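Chitin oligosaccahride binding protein NagB1 (Paenibacillus sp. FPU-7, PDB 7EHP) binds chitin oligosaccharides such as N,N'-diacetylchitobiose, probably as the extracellular solute-binding component of a bacterial sugar uptake system. Local coordinates at residues I306-K318 / A325-I338. Numbering follows the deposited sequence.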
loop_
_atom_site.group_PDB
_atom_site.type_symbol
_atom_site.label_atom_id
_atom_site.label_comp_id
_atom_site.label_asym_id
_atom_site.label_seq_id
_atom_site.Cartn_x
_atom_site.Cartn_y
_atom_site.Cartn_z
ATOM N N ILE A 306 17.518 6.025 14.150
ATOM C CA ILE A 306 17.530 4.570 14.246
ATOM C C ILE A 306 16.704 3.940 13.121
ATOM O O ILE A 306 17.186 3.061 12.394
ATOM C CB ILE A 306 17.041 4.135 15.642
ATOM C CG1 ILE A 306 17.966 4.723 16.715
ATOM C CG2 ILE A 306 16.998 2.622 15.764
ATOM C CD1 ILE A 306 17.285 5.016 18.050
ATOM N N MET A 307 15.455 4.385 12.941
ATOM C CA MET A 307 14.592 3.753 11.934
ATOM C C MET A 307 15.160 3.919 10.527
ATOM O O MET A 307 15.199 2.967 9.739
ATOM C CB MET A 307 13.180 4.337 12.014
ATOM C CG MET A 307 12.207 3.878 10.905
ATOM S SD MET A 307 11.878 2.102 10.935
ATOM C CE MET A 307 10.427 2.028 11.976
ATOM N N TYR A 308 15.614 5.119 10.195
ATOM C CA TYR A 308 16.056 5.423 8.841
ATOM C C TYR A 308 17.569 5.235 8.753
ATOM O O TYR A 308 18.348 6.159 8.528
ATOM C CB TYR A 308 15.613 6.823 8.451
ATOM C CG TYR A 308 14.117 6.963 8.523
ATOM C CD1 TYR A 308 13.315 6.480 7.497
ATOM C CD2 TYR A 308 13.505 7.570 9.618
ATOM C CE1 TYR A 308 11.936 6.579 7.562
ATOM C CE2 TYR A 308 12.127 7.677 9.694
ATOM C CZ TYR A 308 11.349 7.185 8.656
ATOM O OH TYR A 308 9.983 7.295 8.705
ATOM N N SER A 309 17.965 3.984 8.923
ATOM C CA SER A 309 19.356 3.583 8.894
ATOM C C SER A 309 19.467 2.345 8.027
ATOM O O SER A 309 18.493 1.612 7.828
ATOM C CB SER A 309 19.884 3.266 10.303
ATOM O OG SER A 309 19.296 2.045 10.758
ATOM N N GLU A 310 20.675 2.095 7.535
ATOM C CA GLU A 310 20.863 0.908 6.726
ATOM C C GLU A 310 20.657 -0.353 7.548
ATOM O O GLU A 310 20.157 -1.360 7.018
ATOM C CB GLU A 310 22.229 0.959 6.035
ATOM C CG GLU A 310 22.602 -0.313 5.303
ATOM C CD GLU A 310 23.616 -0.084 4.198
ATOM O OE1 GLU A 310 23.811 1.090 3.801
ATOM O OE2 GLU A 310 24.203 -1.083 3.730
ATOM N N GLU A 311 20.965 -0.295 8.851
ATOM C CA GLU A 311 20.730 -1.443 9.725
ATOM C C GLU A 311 19.249 -1.820 9.750
ATOM O O GLU A 311 18.885 -2.988 9.586
ATOM C CB GLU A 311 21.220 -1.148 11.146
ATOM C CG GLU A 311 20.681 -2.156 12.166
ATOM C CD GLU A 311 20.919 -1.766 13.616
ATOM O OE1 GLU A 311 21.345 -0.621 13.884
ATOM O OE2 GLU A 311 20.664 -2.610 14.494
ATOM N N MET A 312 18.374 -0.845 9.966
ATOM C CA MET A 312 16.980 -1.225 10.115
ATOM C C MET A 312 16.339 -1.507 8.756
ATOM O O MET A 312 15.514 -2.419 8.638
ATOM C CB MET A 312 16.223 -0.144 10.879
ATOM C CG MET A 312 16.589 -0.066 12.361
ATOM S SD MET A 312 16.200 -1.591 13.234
ATOM C CE MET A 312 17.182 -1.467 14.742
ATOM N N GLN A 313 16.727 -0.750 7.722
ATOM C CA GLN A 313 16.254 -1.019 6.366
ATOM C C GLN A 313 16.608 -2.433 5.925
ATOM O O GLN A 313 15.771 -3.144 5.348
ATOM C CB GLN A 313 16.849 0.003 5.398
ATOM C CG GLN A 313 16.283 1.389 5.555
ATOM C CD GLN A 313 14.924 1.544 4.889
ATOM O OE1 GLN A 313 14.834 1.689 3.664
ATOM N NE2 GLN A 313 13.863 1.516 5.688
ATOM N N LYS A 314 17.850 -2.861 6.176
ATOM C CA LYS A 314 18.234 -4.230 5.823
ATOM C C LYS A 314 17.487 -5.253 6.666
ATOM O O LYS A 314 17.066 -6.302 6.155
ATOM C CB LYS A 314 19.739 -4.432 5.997
ATOM C CG LYS A 314 20.596 -3.939 4.848
ATOM C CD LYS A 314 22.078 -4.113 5.183
ATOM C CE LYS A 314 22.942 -4.107 3.941
ATOM N NZ LYS A 314 24.361 -3.839 4.294
ATOM N N ARG A 315 17.323 -4.967 7.962
ATOM C CA ARG A 315 16.664 -5.910 8.860
ATOM C C ARG A 315 15.246 -6.226 8.381
ATOM O O ARG A 315 14.854 -7.397 8.273
ATOM C CB ARG A 315 16.657 -5.341 10.279
ATOM C CG ARG A 315 15.831 -6.155 11.265
ATOM C CD ARG A 315 16.127 -5.773 12.710
ATOM N NE ARG A 315 15.164 -6.382 13.637
ATOM C CZ ARG A 315 15.089 -6.098 14.935
ATOM N NH1 ARG A 315 15.937 -5.218 15.468
ATOM N NH2 ARG A 315 14.179 -6.694 15.703
ATOM N N GLN A 316 14.463 -5.192 8.078
ATOM C CA GLN A 316 13.079 -5.426 7.685
ATOM C C GLN A 316 13.010 -6.069 6.311
ATOM O O GLN A 316 12.052 -6.790 6.011
ATOM C CB GLN A 316 12.286 -4.122 7.724
ATOM C CG GLN A 316 12.764 -3.104 6.703
ATOM C CD GLN A 316 11.865 -1.896 6.629
ATOM O OE1 GLN A 316 11.155 -1.581 7.590
ATOM N NE2 GLN A 316 11.883 -1.207 5.481
ATOM N N LEU A 317 14.030 -5.854 5.477
ATOM C CA LEU A 317 14.086 -6.552 4.195
ATOM C C LEU A 317 14.345 -8.039 4.404
ATOM O O LEU A 317 13.638 -8.890 3.853
ATOM C CB LEU A 317 15.171 -5.938 3.306
ATOM C CG LEU A 317 15.434 -6.724 2.019
ATOM C CD1 LEU A 317 14.171 -6.719 1.144
ATOM C CD2 LEU A 317 16.620 -6.159 1.243
ATOM N N LYS A 318 15.354 -8.358 5.220
ATOM C CA LYS A 318 15.752 -9.738 5.472
ATOM C C LYS A 318 14.686 -10.486 6.259
ATOM O O LYS A 318 14.377 -11.644 5.952
ATOM C CB LYS A 318 17.082 -9.739 6.229
ATOM C CG LYS A 318 17.719 -11.098 6.507
ATOM C CD LYS A 318 18.831 -10.940 7.548
ATOM C CE LYS A 318 19.647 -12.207 7.754
ATOM N NZ LYS A 318 20.714 -11.990 8.788
ATOM N N ALA A 325 13.178 1.891 1.398
ATOM C CA ALA A 325 12.932 3.225 0.884
ATOM C C ALA A 325 14.215 4.035 0.706
ATOM O O ALA A 325 14.181 5.056 0.009
ATOM C CB ALA A 325 11.965 3.986 1.798
ATOM N N MET A 326 15.337 3.611 1.295
ATOM C CA MET A 326 16.599 4.344 1.190
ATOM C C MET A 326 17.610 3.606 0.313
ATOM O O MET A 326 17.425 2.444 -0.061
ATOM C CB MET A 326 17.199 4.631 2.583
ATOM C CG MET A 326 16.177 5.006 3.665
ATOM S SD MET A 326 16.793 5.062 5.372
ATOM C CE MET A 326 17.656 6.610 5.400
ATOM N N LYS A 327 18.681 4.313 -0.036
ATOM C CA LYS A 327 19.769 3.719 -0.807
ATOM C C LYS A 327 20.607 2.814 0.091
ATOM O O LYS A 327 21.034 3.230 1.170
ATOM C CB LYS A 327 20.648 4.805 -1.433
ATOM C CG LYS A 327 19.890 5.845 -2.260
ATOM C CD LYS A 327 20.683 6.264 -3.509
ATOM C CE LYS A 327 20.022 7.417 -4.284
ATOM N NZ LYS A 327 20.174 8.747 -3.614
ATOM N N LEU A 328 20.843 1.577 -0.357
ATOM C CA LEU A 328 21.542 0.559 0.419
ATOM C C LEU A 328 22.892 0.208 -0.202
ATOM O O LEU A 328 23.094 0.344 -1.414
ATOM C CB LEU A 328 20.705 -0.718 0.540
ATOM C CG LEU A 328 19.781 -0.841 1.754
ATOM C CD1 LEU A 328 18.829 0.327 1.836
ATOM C CD2 LEU A 328 19.002 -2.123 1.664
ATOM N N SER A 329 23.809 -0.270 0.653
ATOM C CA SER A 329 25.152 -0.648 0.213
ATOM C C SER A 329 25.185 -2.075 -0.318
ATOM O O SER A 329 25.812 -2.339 -1.353
ATOM C CB SER A 329 26.161 -0.509 1.363
ATOM O OG SER A 329 26.411 0.845 1.725
ATOM N N ASP A 330 24.509 -3.001 0.367
ATOM C CA ASP A 330 24.649 -4.428 0.102
ATOM C C ASP A 330 23.380 -5.022 -0.496
ATOM O O ASP A 330 23.400 -5.477 -1.645
ATOM C CB ASP A 330 25.050 -5.141 1.405
ATOM C CG ASP A 330 25.582 -6.543 1.177
ATOM O OD1 ASP A 330 25.123 -7.214 0.236
ATOM O OD2 ASP A 330 26.488 -6.964 1.934
ATOM N N LEU A 331 22.276 -5.050 0.261
ATOM C CA LEU A 331 20.957 -5.463 -0.230
ATOM C C LEU A 331 20.953 -6.864 -0.857
ATOM O O LEU A 331 19.959 -7.279 -1.463
ATOM C CB LEU A 331 20.421 -4.402 -1.216
ATOM C CG LEU A 331 19.059 -4.497 -1.931
ATOM C CD1 LEU A 331 18.311 -3.172 -1.908
ATOM C CD2 LEU A 331 19.235 -4.955 -3.376
ATOM N N SER A 332 22.029 -7.626 -0.679
ATOM C CA SER A 332 22.176 -8.906 -1.356
ATOM C C SER A 332 21.727 -10.063 -0.471
ATOM O O SER A 332 21.810 -10.003 0.759
ATOM C CB SER A 332 23.627 -9.125 -1.785
ATOM O OG SER A 332 24.507 -8.871 -0.708
ATOM N N GLY A 333 21.255 -11.128 -1.122
ATOM C CA GLY A 333 20.867 -12.353 -0.447
ATOM C C GLY A 333 19.459 -12.315 0.102
ATOM O O GLY A 333 19.267 -11.964 1.269
ATOM N N VAL A 334 18.466 -12.677 -0.719
ATOM C CA VAL A 334 17.054 -12.585 -0.353
ATOM C C VAL A 334 16.242 -13.623 -1.120
ATOM O O VAL A 334 16.687 -14.189 -2.120
ATOM C CB VAL A 334 16.461 -11.185 -0.632
ATOM C CG1 VAL A 334 16.951 -10.154 0.397
ATOM C CG2 VAL A 334 16.778 -10.759 -2.062
ATOM N N HIS A 335 15.011 -13.818 -0.658
ATOM C CA HIS A 335 14.069 -14.756 -1.243
ATOM C C HIS A 335 13.831 -14.465 -2.731
ATOM O O HIS A 335 13.885 -13.307 -3.167
ATOM C CB HIS A 335 12.768 -14.677 -0.448
ATOM C CG HIS A 335 11.762 -15.714 -0.819
ATOM N ND1 HIS A 335 11.367 -16.707 0.050
ATOM C CD2 HIS A 335 11.019 -15.878 -1.941
ATOM C CE1 HIS A 335 10.472 -17.475 -0.546
ATOM N NE2 HIS A 335 10.236 -16.988 -1.751
ATOM N N PRO A 336 13.600 -15.512 -3.541
ATOM C CA PRO A 336 13.238 -15.294 -4.953
ATOM C C PRO A 336 12.105 -14.305 -5.168
ATOM O O PRO A 336 12.201 -13.460 -6.068
ATOM C CB PRO A 336 12.843 -16.706 -5.408
ATOM C CG PRO A 336 13.714 -17.583 -4.591
ATOM C CD PRO A 336 13.696 -16.954 -3.234
ATOM N N VAL A 337 11.027 -14.393 -4.379
ATOM C CA VAL A 337 9.899 -13.481 -4.557
ATOM C C VAL A 337 10.369 -12.047 -4.439
ATOM O O VAL A 337 9.802 -11.145 -5.065
ATOM C CB VAL A 337 8.771 -13.772 -3.546
ATOM C CG1 VAL A 337 9.126 -13.225 -2.165
ATOM C CG2 VAL A 337 7.461 -13.168 -4.033
ATOM N N ILE A 338 11.432 -11.816 -3.664
ATOM C CA ILE A 338 11.957 -10.469 -3.506
ATOM C C ILE A 338 12.725 -10.039 -4.747
ATOM O O ILE A 338 12.590 -8.894 -5.189
ATOM C CB ILE A 338 12.825 -10.368 -2.238
ATOM C CG1 ILE A 338 12.030 -10.772 -0.990
ATOM C CG2 ILE A 338 13.363 -8.946 -2.083
ATOM C CD1 ILE A 338 10.769 -9.976 -0.750
#
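Tyr-308 meets Met-326 at the turn between helices 294-307 and 310-320: CB lies 3.7 Å from Met-326 CE, and the sulfur sits at the edge of the phenol ring, near its plane. Met-307 CG lies over the centre of one face of that ring, while the hydroxyl bonds to the carbonyl of Leu-113. Ser-309 then N-caps helix 310-320, its OG accepting from Met-312 N. At the first residue of the helix, Glu-310 swings CG anti to its own nitrogen (chi1 173°) and extends its chain to the backbone at Ser-329. There Glu-310 OE2 accepts from Ser-329 N at 3.2 Å, met from above the carboxylate plane, and through its anti lone pair it also receives Lys-314 NZ in a salt bridge of 2.8 Å; Ser-329 OG adds a weak bond to OE1. Replacing Glu-310 with an alanine would probably leave both the Ser-329 amide and the Lys-314 ammonium without this acceptor, letting the poorly ordered 329-333 loop drift further from the helix. In this solute-binding protein of the periplasmic-binding-protein clan, helix 310-320 is thus fastened to the chain leaving strand 323-324; the side chain of Ala-325, just after the strand, is about 8 Å from a bound N-acetylglucosamine. Gln-313, bent at chi2 (-79°), brings its amide to the backbone of 325-326: OE1 accepts from Met-326 N at 3.1 Å and, weakly, from Ala-325 N, while NE2 donates to the carbonyl of Thr-115. Its CG touches Met-326 SD, the two side chains crossing at about a right angle. The stem of Lys-314 runs past Leu-328 in the opposite direction, CG to CD2 4.0 Å. Farther on, Leu-317 packs against two branched residues, CG on Val-334 CG1 at 4.1 Å and CD1 on Ile-338 CG2 at 4.0 Å.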